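Local coordinates for protein albumin-1 (Psophocarpus tetragonolobus, PDB 1WBA) that serves as a 2S seed storage protein in winged bean and belongs to the Kunitz-type leguminous protease inhibitor family, at residues Ile30-Thr35 with Ile80-Asp85; Ser93-Gln98 with Gln103-Gly108; Tyr130-Cys135 with Val167-His172. All coordinates share one frame; numbering follows the deposited sequence.

Contact 1 (Ile30-Thr35 with Ile80-Asp85); sequences IDVVAT and INFATD
In the beta-trefoil fold of the Kunitz-type inhibitor family, Ile30 and Val32 of strand 30-33 meet Phe82, at the end of strand 78-82, in the protein interior. The two strands belong to one curled antiparallel sheet but are not neighbours in it. Their nearest CA atoms, those of Ile30 and Phe82, stay 9.6 Å apart, and the Phe82 side chain spans the gap with no hydrogen bond crossing it. The ring puts its outer rim forward. The CG2 methyl of Ile30 comes in at the ring edge, near its plane, 3.8 Å from CE1 of Phe82. Val32 approaches obliquely: its CG2 lies 3.5 Å from CZ of Phe82 and 3.7 Å from CE2 of the same ring, so the two methyls share the far end of the ring. Phe82 reaches them because its CG stands opposite the carbonyl carbon (chi1 -72°), which sends the ring toward strand 30-33. On Ile30 the branches divide the work: CG2 touches the ring while CG1 and CD1 head elsewhere. Ile46 and Thr57 also touch the Phe82 side chain, and the ring of Trp92 meets it with the planes at about 50°. A leucine in place of Phe82 would probably fall short of the two methyls, leaving a gap against Ile30 and Val32 and Trp92 without its aromatic partner. Between the two packing residues, Asp31 turns the other way, where its OD2 forms a salt bridge with Arg51 and a hydrogen bond with Ser49. Its other oxygen, OD1, accepts a hydrogen bond from the backbone N of Val32, 2.8 Å away, on the anti side of the carboxylate, with the donor 32° out of the carboxylate plane.

Contact 2 (Ser93-Gln98 with Gln103-Gly108); sequences SVVDFQ and QLKLAG
Ser93 and Lys105 form one hydrogen-bonded pair of an antiparallel beta hairpin, Val95 and Gln103 the other, and with Val94 and Leu104 between them they make up the tight part of the contact. Val95 N reaches Gln103 O at 3.0 Å in a nearly straight bond (173°). At Lys105 O two donors converge: Ser93 N, in a weak bond, and the Ser93 hydroxyl OG, 2.9 Å away and well above the carbonyl plane. On the sheet face carrying Val94 and Leu104, Val94 CG2 meets Leu104 CD2 at 3.5 Å, and Phe118 and Val158 pack against both residues. On the other face Lys105, bent at chi2 (-74°), runs past Val95 with its CG 3.7 Å from Val95 CG2. Toward Phe97 the hairpin opens to solvent. The chain bends in an inverse gamma turn centred on Asp96, which is exposed like Gln98, and Phe97 is only partly covered. NZ of Lys105 sits over one face of the Phe97 ring, 4.3 Å from its centroid, a cation-pi contact offset toward the rim. Glu38 forms a salt bridge with the same NZ, and Ser45 OG a hydrogen bond, so the lysine charge is probably balanced chiefly by the carboxylate, with the ring as a secondary, polarisable partner.

Contact 3 (Tyr130-Cys135 with Val167-His172); sequences YKLLFC and VKFHRH
Tyr130 and Val167 are joined by a reciprocal pair of backbone hydrogen bonds. Tyr130 N donates to Val167 O at 2.8 Å, in the carbonyl plane, and Val167 N returns an equally short bond to Tyr130 O. The valine also leans in: its CG2 methyl, set between its own backbone N and carbonyl carbon, lies 3.6 Å from Tyr130 O. Next to this pair, Phe169 brings CE2 to within 3.8 Å of Tyr130 CB, while the two rings stand obliquely at 45°, neither stacked nor edge-to-face. Leu132 completes the apolar group, its CD2 meeting Phe169 CZ 4.0 Å away at the ring edge. This antiparallel bridge joins strand 130-136 to strand 166-171 in the curled sheet of the beta-trefoil. Segments 130-135 and 167-171 run at 98° to each other, and past the bridge the side chains of Leu132 and Phe169 keep touch between the diverging strands. Further out, Ile21 touches both Val167 and Phe169, and Ile120 packs on Tyr130 and Leu132, with Ile144 also on Leu132. The phenol OH of Tyr130 is held by a hydrogen bond with the backbone N of Tyr6. Strand 130-136 is tied at its far end by the disulfide from Cys135 to Cys141.

In the fold
The touching residues of contacts 1 and 3 are all buried, while contact 2 runs out to the partly exposed Phe97 and Ala107. The centre of contact 3 lies about 7 Å from the centre of the chain, against about 10 Å for that of contact 1 and about 12 Å for that of contact 2. Contacts 1 and 3 belong to the same curled sheet, one through side chains alone, the other through a backbone bridge as well; contact 2 is a local hairpin, the one in which a charged side chain, Lys105, takes part across the contact. Leu106 joins contacts 1 and 2, its CD2 lying 3.6 Å from Phe82 CE2. Val94 CG2 reaches Phe134 CD1 at 3.5 Å, packing the hairpin against segment 130-135.

Contact 1 (Ile30-Thr35 with Ile80-Asp85)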
loop_
_atom_site.group_PDB
_atom_site.type_symbol
_atom_site.label_atom_id
_atom_site.label_comp_id
_atom_site.label_asym_id
_atom_site.label_seq_id
_atom_site.Cartn_x
_atom_site.Cartn_y
_atom_site.Cartn_z
ATOM N N ILE A 30 4.518 5.699 4.967
ATOM C CA ILE A 30 3.078 5.777 4.725
ATOM C C ILE A 30 2.407 6.551 5.866
ATOM O O ILE A 30 2.673 6.297 7.044
ATOM C CB ILE A 30 2.446 4.351 4.644
ATOM C CG1 ILE A 30 3.206 3.480 3.636
ATOM C CG2 ILE A 30 0.946 4.447 4.300
ATOM C CD1 ILE A 30 3.306 4.085 2.249
ATOM N N ASP A 31 1.466 7.417 5.503
ATOM C CA ASP A 31 0.763 8.275 6.455
ATOM C C ASP A 31 -0.730 8.293 6.087
ATOM O O ASP A 31 -1.121 7.806 5.015
ATOM C CB ASP A 31 1.368 9.674 6.310
ATOM C CG ASP A 31 1.076 10.601 7.465
ATOM O OD1 ASP A 31 0.285 10.302 8.386
ATOM O OD2 ASP A 31 1.688 11.676 7.433
ATOM N N VAL A 32 -1.562 8.785 7.003
ATOM C CA VAL A 32 -2.994 8.889 6.767
ATOM C C VAL A 32 -3.351 10.323 7.167
ATOM O O VAL A 32 -3.110 10.739 8.301
ATOM C CB VAL A 32 -3.807 7.873 7.603
ATOM C CG1 VAL A 32 -5.270 7.979 7.245
ATOM C CG2 VAL A 32 -3.341 6.456 7.331
ATOM N N VAL A 33 -3.853 11.090 6.205
ATOM C CA VAL A 33 -4.222 12.493 6.411
ATOM C C VAL A 33 -5.518 12.787 5.670
ATOM O O VAL A 33 -6.023 11.959 4.917
ATOM C CB VAL A 33 -3.137 13.489 5.860
ATOM C CG1 VAL A 33 -1.807 13.288 6.552
ATOM C CG2 VAL A 33 -2.954 13.339 4.346
ATOM N N ALA A 34 -6.085 13.957 5.921
ATOM C CA ALA A 34 -7.295 14.359 5.230
ATOM C C ALA A 34 -6.816 15.074 3.974
ATOM O O ALA A 34 -5.827 15.812 4.017
ATOM C CB ALA A 34 -8.084 15.306 6.079
ATOM N N THR A 35 -7.425 14.765 2.839
ATOM C CA THR A 35 -7.098 15.445 1.595
ATOM C C THR A 35 -8.423 16.018 1.087
ATOM O O THR A 35 -9.490 15.604 1.537
ATOM C CB THR A 35 -6.509 14.491 0.501
ATOM O OG1 THR A 35 -7.449 13.456 0.178
ATOM C CG2 THR A 35 -5.202 13.901 0.943
ATOM N N ILE A 80 -3.659 -5.604 3.024
ATOM C CA ILE A 80 -2.732 -4.778 3.791
ATOM C C ILE A 80 -3.526 -3.957 4.780
ATOM O O ILE A 80 -4.549 -3.393 4.427
ATOM C CB ILE A 80 -1.907 -3.845 2.860
ATOM C CG1 ILE A 80 -1.058 -4.691 1.898
ATOM C CG2 ILE A 80 -0.991 -2.945 3.679
ATOM C CD1 ILE A 80 -0.252 -3.905 0.881
ATOM N N ASN A 81 -3.093 -3.932 6.030
ATOM C CA ASN A 81 -3.800 -3.144 7.029
ATOM C C ASN A 81 -2.841 -2.474 7.996
ATOM O O ASN A 81 -1.737 -2.968 8.223
ATOM C CB ASN A 81 -4.833 -3.998 7.775
ATOM C CG ASN A 81 -4.201 -5.017 8.727
ATOM O OD1 ASN A 81 -3.831 -4.681 9.849
ATOM N ND2 ASN A 81 -4.113 -6.268 8.296
ATOM N N PHE A 82 -3.221 -1.312 8.525
ATOM C CA PHE A 82 -2.357 -0.621 9.482
ATOM C C PHE A 82 -2.277 -1.441 10.770
ATOM O O PHE A 82 -3.279 -1.955 11.256
ATOM C CB PHE A 82 -2.847 0.805 9.727
ATOM C CG PHE A 82 -2.616 1.712 8.563
ATOM C CD1 PHE A 82 -1.339 2.163 8.276
ATOM C CD2 PHE A 82 -3.671 2.076 7.723
ATOM C CE1 PHE A 82 -1.091 2.968 7.160
ATOM C CE2 PHE A 82 -3.440 2.880 6.601
ATOM C CZ PHE A 82 -2.148 3.328 6.317
ATOM N N ALA A 83 -1.079 -1.548 11.315
ATOM C CA ALA A 83 -0.853 -2.375 12.485
ATOM C C ALA A 83 -0.848 -1.649 13.803
ATOM O O ALA A 83 -1.005 -2.259 14.855
ATOM C CB ALA A 83 0.454 -3.142 12.307
ATOM N N THR A 84 -0.677 -0.346 13.762
ATOM C CA THR A 84 -0.622 0.404 14.993
ATOM C C THR A 84 -1.644 1.533 15.095
ATOM O O THR A 84 -2.376 1.849 14.144
ATOM C CB THR A 84 0.762 1.029 15.153
ATOM O OG1 THR A 84 0.926 2.065 14.179
ATOM C CG2 THR A 84 1.843 -0.021 14.931
ATOM N N ASP A 85 -1.715 2.112 16.287
ATOM C CA ASP A 85 -2.584 3.247 16.516
ATOM C C ASP A 85 -1.931 4.340 15.683
ATOM O O ASP A 85 -0.712 4.318 15.476
ATOM C CB ASP A 85 -2.568 3.639 17.995
ATOM C CG ASP A 85 -3.185 2.577 18.891
ATOM O OD1 ASP A 85 -4.265 2.038 18.571
ATOM O OD2 ASP A 85 -2.583 2.291 19.940
#

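Contact 2 (Ser93-Gln98 with Gln103-Gly108)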
loop_
_atom_site.group_PDB
_atom_site.type_symbol
_atom_site.label_atom_id
_atom_site.label_comp_id
_atom_site.label_asym_id
_atom_site.label_seq_id
_atom_site.Cartn_x
_atom_site.Cartn_y
_atom_site.Cartn_z
ATOM N N SER A 93 -7.739 0.303 0.937
ATOM C CA SER A 93 -8.729 0.020 -0.088
ATOM C C SER A 93 -8.530 0.989 -1.231
ATOM O O SER A 93 -7.851 1.994 -1.079
ATOM C CB SER A 93 -10.159 0.158 0.468
ATOM O OG SER A 93 -10.549 1.515 0.647
ATOM N N VAL A 94 -9.088 0.658 -2.389
ATOM C CA VAL A 94 -9.024 1.530 -3.554
ATOM C C VAL A 94 -10.438 2.060 -3.799
ATOM O O VAL A 94 -11.405 1.297 -3.850
ATOM C CB VAL A 94 -8.511 0.758 -4.772
ATOM C CG1 VAL A 94 -8.612 1.596 -6.039
ATOM C CG2 VAL A 94 -7.058 0.353 -4.524
ATOM N N VAL A 95 -10.562 3.373 -3.900
ATOM C CA VAL A 95 -11.852 4.016 -4.125
ATOM C C VAL A 95 -11.819 4.735 -5.474
ATOM O O VAL A 95 -10.851 5.435 -5.793
ATOM C CB VAL A 95 -12.143 5.027 -2.974
ATOM C CG1 VAL A 95 -13.415 5.849 -3.247
ATOM C CG2 VAL A 95 -12.251 4.277 -1.637
ATOM N N ASP A 96 -12.829 4.510 -6.308
ATOM C CA ASP A 96 -12.873 5.188 -7.605
ATOM C C ASP A 96 -13.459 6.568 -7.312
ATOM O O ASP A 96 -14.660 6.824 -7.460
ATOM C CB ASP A 96 -13.723 4.415 -8.604
ATOM C CG ASP A 96 -13.430 4.814 -10.018
ATOM O OD1 ASP A 96 -12.850 5.902 -10.223
ATOM O OD2 ASP A 96 -13.747 4.031 -10.927
ATOM N N PHE A 97 -12.565 7.433 -6.865
ATOM C CA PHE A 97 -12.884 8.776 -6.408
ATOM C C PHE A 97 -13.179 9.810 -7.475
ATOM O O PHE A 97 -12.302 10.198 -8.250
ATOM C CB PHE A 97 -11.747 9.251 -5.494
ATOM C CG PHE A 97 -12.168 10.243 -4.463
ATOM C CD1 PHE A 97 -12.766 9.824 -3.284
ATOM C CD2 PHE A 97 -11.956 11.602 -4.671
ATOM C CE1 PHE A 97 -13.147 10.751 -2.316
ATOM C CE2 PHE A 97 -12.331 12.537 -3.711
ATOM C CZ PHE A 97 -12.927 12.113 -2.528
ATOM N N GLN A 98 -14.420 10.269 -7.499
ATOM C CA GLN A 98 -14.823 11.278 -8.464
ATOM C C GLN A 98 -14.361 12.657 -7.976
ATOM O O GLN A 98 -14.555 13.003 -6.814
ATOM C CB GLN A 98 -16.352 11.260 -8.631
ATOM C CG GLN A 98 -16.875 12.140 -9.765
ATOM C CD GLN A 98 -18.382 12.229 -9.751
ATOM O OE1 GLN A 98 -18.975 12.629 -8.745
ATOM N NE2 GLN A 98 -19.017 11.824 -10.850
ATOM N N GLN A 103 -7.748 5.878 -6.015
ATOM C CA GLN A 103 -6.737 6.256 -5.032
ATOM C C GLN A 103 -6.929 5.430 -3.794
ATOM O O GLN A 103 -8.007 4.859 -3.587
ATOM C CB GLN A 103 -6.907 7.714 -4.627
ATOM C CG GLN A 103 -7.233 8.627 -5.756
ATOM C CD GLN A 103 -7.198 10.067 -5.341
ATOM O OE1 GLN A 103 -7.746 10.443 -4.307
ATOM N NE2 GLN A 103 -6.528 10.890 -6.141
ATOM N N LEU A 104 -5.914 5.412 -2.938
ATOM C CA LEU A 104 -5.995 4.641 -1.699
ATOM C C LEU A 104 -6.671 5.401 -0.558
ATOM O O LEU A 104 -6.309 6.532 -0.240
ATOM C CB LEU A 104 -4.616 4.149 -1.244
ATOM C CG LEU A 104 -3.785 3.303 -2.209
ATOM C CD1 LEU A 104 -2.695 2.599 -1.427
ATOM C CD2 LEU A 104 -4.640 2.292 -2.898
ATOM N N LYS A 105 -7.652 4.754 0.058
ATOM C CA LYS A 105 -8.391 5.333 1.165
ATOM C C LYS A 105 -8.562 4.264 2.231
ATOM O O LYS A 105 -8.435 3.060 1.952
ATOM C CB LYS A 105 -9.797 5.753 0.707
ATOM C CG LYS A 105 -9.865 6.788 -0.421
ATOM C CD LYS A 105 -9.489 8.174 0.083
ATOM C CE LYS A 105 -10.009 9.263 -0.868
ATOM N NZ LYS A 105 -9.505 10.601 -0.438
ATOM N N LEU A 106 -8.850 4.692 3.452
ATOM C CA LEU A 106 -9.119 3.736 4.520
ATOM C C LEU A 106 -10.438 3.069 4.098
ATOM O O LEU A 106 -11.350 3.738 3.600
ATOM C CB LEU A 106 -9.293 4.446 5.864
ATOM C CG LEU A 106 -8.031 5.069 6.470
ATOM C CD1 LEU A 106 -8.328 5.462 7.901
ATOM C CD2 LEU A 106 -6.865 4.094 6.423
ATOM N N ALA A 107 -10.506 1.752 4.242
ATOM C CA ALA A 107 -11.686 0.990 3.851
ATOM C C ALA A 107 -12.884 1.214 4.755
ATOM O O ALA A 107 -12.726 1.536 5.935
ATOM C CB ALA A 107 -11.353 -0.492 3.827
ATOM N N GLY A 108 -14.070 1.030 4.180
ATOM C CA GLY A 108 -15.316 1.135 4.916
ATOM C C GLY A 108 -15.883 2.505 5.150
ATOM O O GLY A 108 -16.806 2.647 5.938
#

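Contact 3 (Tyr130-Cys135 with Val167-His172)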
loop_
_atom_site.group_PDB
_atom_site.type_symbol
_atom_site.label_atom_id
_atom_site.label_comp_id
_atom_site.label_asym_id
_atom_site.label_seq_id
_atom_site.Cartn_x
_atom_site.Cartn_y
_atom_site.Cartn_z
ATOM N N TYR A 130 10.994 -2.978 -4.184
ATOM C CA TYR A 130 9.747 -3.472 -4.751
ATOM C C TYR A 130 8.773 -2.377 -5.124
ATOM O O TYR A 130 8.987 -1.217 -4.817
ATOM C CB TYR A 130 9.075 -4.375 -3.710
ATOM C CG TYR A 130 9.914 -5.571 -3.423
ATOM C CD1 TYR A 130 9.825 -6.695 -4.231
ATOM C CD2 TYR A 130 10.876 -5.543 -2.421
ATOM C CE1 TYR A 130 10.672 -7.769 -4.058
ATOM C CE2 TYR A 130 11.743 -6.619 -2.229
ATOM C CZ TYR A 130 11.632 -7.729 -3.058
ATOM O OH TYR A 130 12.450 -8.813 -2.876
ATOM N N LYS A 131 7.701 -2.766 -5.800
ATOM C CA LYS A 131 6.635 -1.838 -6.161
ATOM C C LYS A 131 5.354 -2.565 -5.812
ATOM O O LYS A 131 5.337 -3.797 -5.717
ATOM C CB LYS A 131 6.665 -1.471 -7.644
ATOM C CG LYS A 131 6.398 -2.608 -8.573
ATOM C CD LYS A 131 6.360 -2.110 -9.981
ATOM C CE LYS A 131 6.316 -3.266 -10.935
ATOM N NZ LYS A 131 6.092 -2.796 -12.324
ATOM N N LEU A 132 4.295 -1.796 -5.583
ATOM C CA LEU A 132 2.979 -2.339 -5.220
ATOM C C LEU A 132 2.020 -2.185 -6.395
ATOM O O LEU A 132 2.065 -1.187 -7.106
ATOM C CB LEU A 132 2.433 -1.603 -3.988
ATOM C CG LEU A 132 3.274 -1.655 -2.707
ATOM C CD1 LEU A 132 2.607 -0.829 -1.608
ATOM C CD2 LEU A 132 3.458 -3.083 -2.246
ATOM N N LEU A 133 1.186 -3.189 -6.625
ATOM C CA LEU A 133 0.228 -3.119 -7.708
ATOM C C LEU A 133 -1.138 -3.408 -7.113
ATOM O O LEU A 133 -1.243 -3.922 -6.000
ATOM C CB LEU A 133 0.549 -4.156 -8.797
ATOM C CG LEU A 133 1.917 -4.041 -9.509
ATOM C CD1 LEU A 133 2.863 -5.074 -8.995
ATOM C CD2 LEU A 133 1.766 -4.163 -10.979
ATOM N N PHE A 134 -2.178 -2.992 -7.809
ATOM C CA PHE A 134 -3.527 -3.284 -7.368
ATOM C C PHE A 134 -4.155 -4.070 -8.501
ATOM O O PHE A 134 -4.146 -3.650 -9.660
ATOM C CB PHE A 134 -4.349 -2.027 -7.065
ATOM C CG PHE A 134 -5.756 -2.337 -6.674
ATOM C CD1 PHE A 134 -6.032 -2.902 -5.439
ATOM C CD2 PHE A 134 -6.806 -2.103 -7.557
ATOM C CE1 PHE A 134 -7.342 -3.243 -5.085
ATOM C CE2 PHE A 134 -8.118 -2.443 -7.207
ATOM C CZ PHE A 134 -8.382 -3.014 -5.974
ATOM N N CYS A 135 -4.706 -5.218 -8.153
ATOM C CA CYS A 135 -5.305 -6.098 -9.136
ATOM C C CYS A 135 -6.777 -6.245 -8.848
ATOM O O CYS A 135 -7.175 -7.006 -7.977
ATOM C CB CYS A 135 -4.621 -7.472 -9.087
ATOM S SG CYS A 135 -2.822 -7.424 -9.437
ATOM N N VAL A 167 9.627 0.904 -3.167
ATOM C CA VAL A 167 9.744 0.853 -1.719
ATOM C C VAL A 167 10.623 -0.292 -1.222
ATOM O O VAL A 167 11.043 -1.160 -1.993
ATOM C CB VAL A 167 8.326 0.666 -1.079
ATOM C CG1 VAL A 167 7.392 1.775 -1.523
ATOM C CG2 VAL A 167 7.728 -0.688 -1.488
ATOM N N LYS A 168 10.868 -0.263 0.082
ATOM C CA LYS A 168 11.602 -1.278 0.804
ATOM C C LYS A 168 10.724 -1.607 2.006
ATOM O O LYS A 168 9.978 -0.751 2.477
ATOM C CB LYS A 168 12.944 -0.743 1.303
ATOM C CG LYS A 168 14.109 -0.922 0.357
ATOM C CD LYS A 168 15.376 -0.421 1.022
ATOM C CE LYS A 168 16.607 -0.823 0.247
ATOM N NZ LYS A 168 16.737 -2.303 0.220
ATOM N N PHE A 169 10.788 -2.845 2.485
ATOM C CA PHE A 169 10.011 -3.269 3.644
ATOM C C PHE A 169 10.939 -3.441 4.836
ATOM O O PHE A 169 11.872 -4.237 4.790
ATOM C CB PHE A 169 9.287 -4.601 3.367
ATOM C CG PHE A 169 8.313 -4.538 2.218
ATOM C CD1 PHE A 169 7.016 -4.064 2.415
ATOM C CD2 PHE A 169 8.696 -4.927 0.939
ATOM C CE1 PHE A 169 6.114 -3.963 1.346
ATOM C CE2 PHE A 169 7.806 -4.833 -0.131
ATOM C CZ PHE A 169 6.508 -4.348 0.077
ATOM N N HIS A 170 10.708 -2.673 5.894
ATOM C CA HIS A 170 11.529 -2.777 7.098
ATOM C C HIS A 170 10.801 -3.589 8.140
ATOM O O HIS A 170 9.644 -3.298 8.465
ATOM C CB HIS A 170 11.874 -1.394 7.636
ATOM C CG HIS A 170 12.829 -0.650 6.755
ATOM N ND1 HIS A 170 12.430 0.008 5.615
ATOM C CD2 HIS A 170 14.177 -0.535 6.807
ATOM C CE1 HIS A 170 13.491 0.498 4.993
ATOM N NE2 HIS A 170 14.563 0.181 5.697
ATOM N N ARG A 171 11.445 -4.643 8.619
ATOM C CA ARG A 171 10.813 -5.496 9.609
ATOM C C ARG A 171 10.523 -4.636 10.837
ATOM O O ARG A 171 11.372 -3.848 11.266
ATOM C CB ARG A 171 11.711 -6.693 9.955
ATOM C CG ARG A 171 11.023 -7.755 10.798
ATOM N N HIS A 172 9.294 -4.723 11.333
ATOM C CA HIS A 172 8.882 -3.943 12.489
ATOM C C HIS A 172 8.246 -4.842 13.556
ATOM O O HIS A 172 7.525 -5.796 13.186
ATOM C CB HIS A 172 7.924 -2.831 12.041
ATOM C CG HIS A 172 7.004 -2.356 13.112
ATOM N ND1 HIS A 172 5.885 -3.071 13.506
ATOM C CD2 HIS A 172 7.014 -1.237 13.877
ATOM C CE1 HIS A 172 5.253 -2.418 14.457
ATOM N NE2 HIS A 172 5.917 -1.300 14.704
#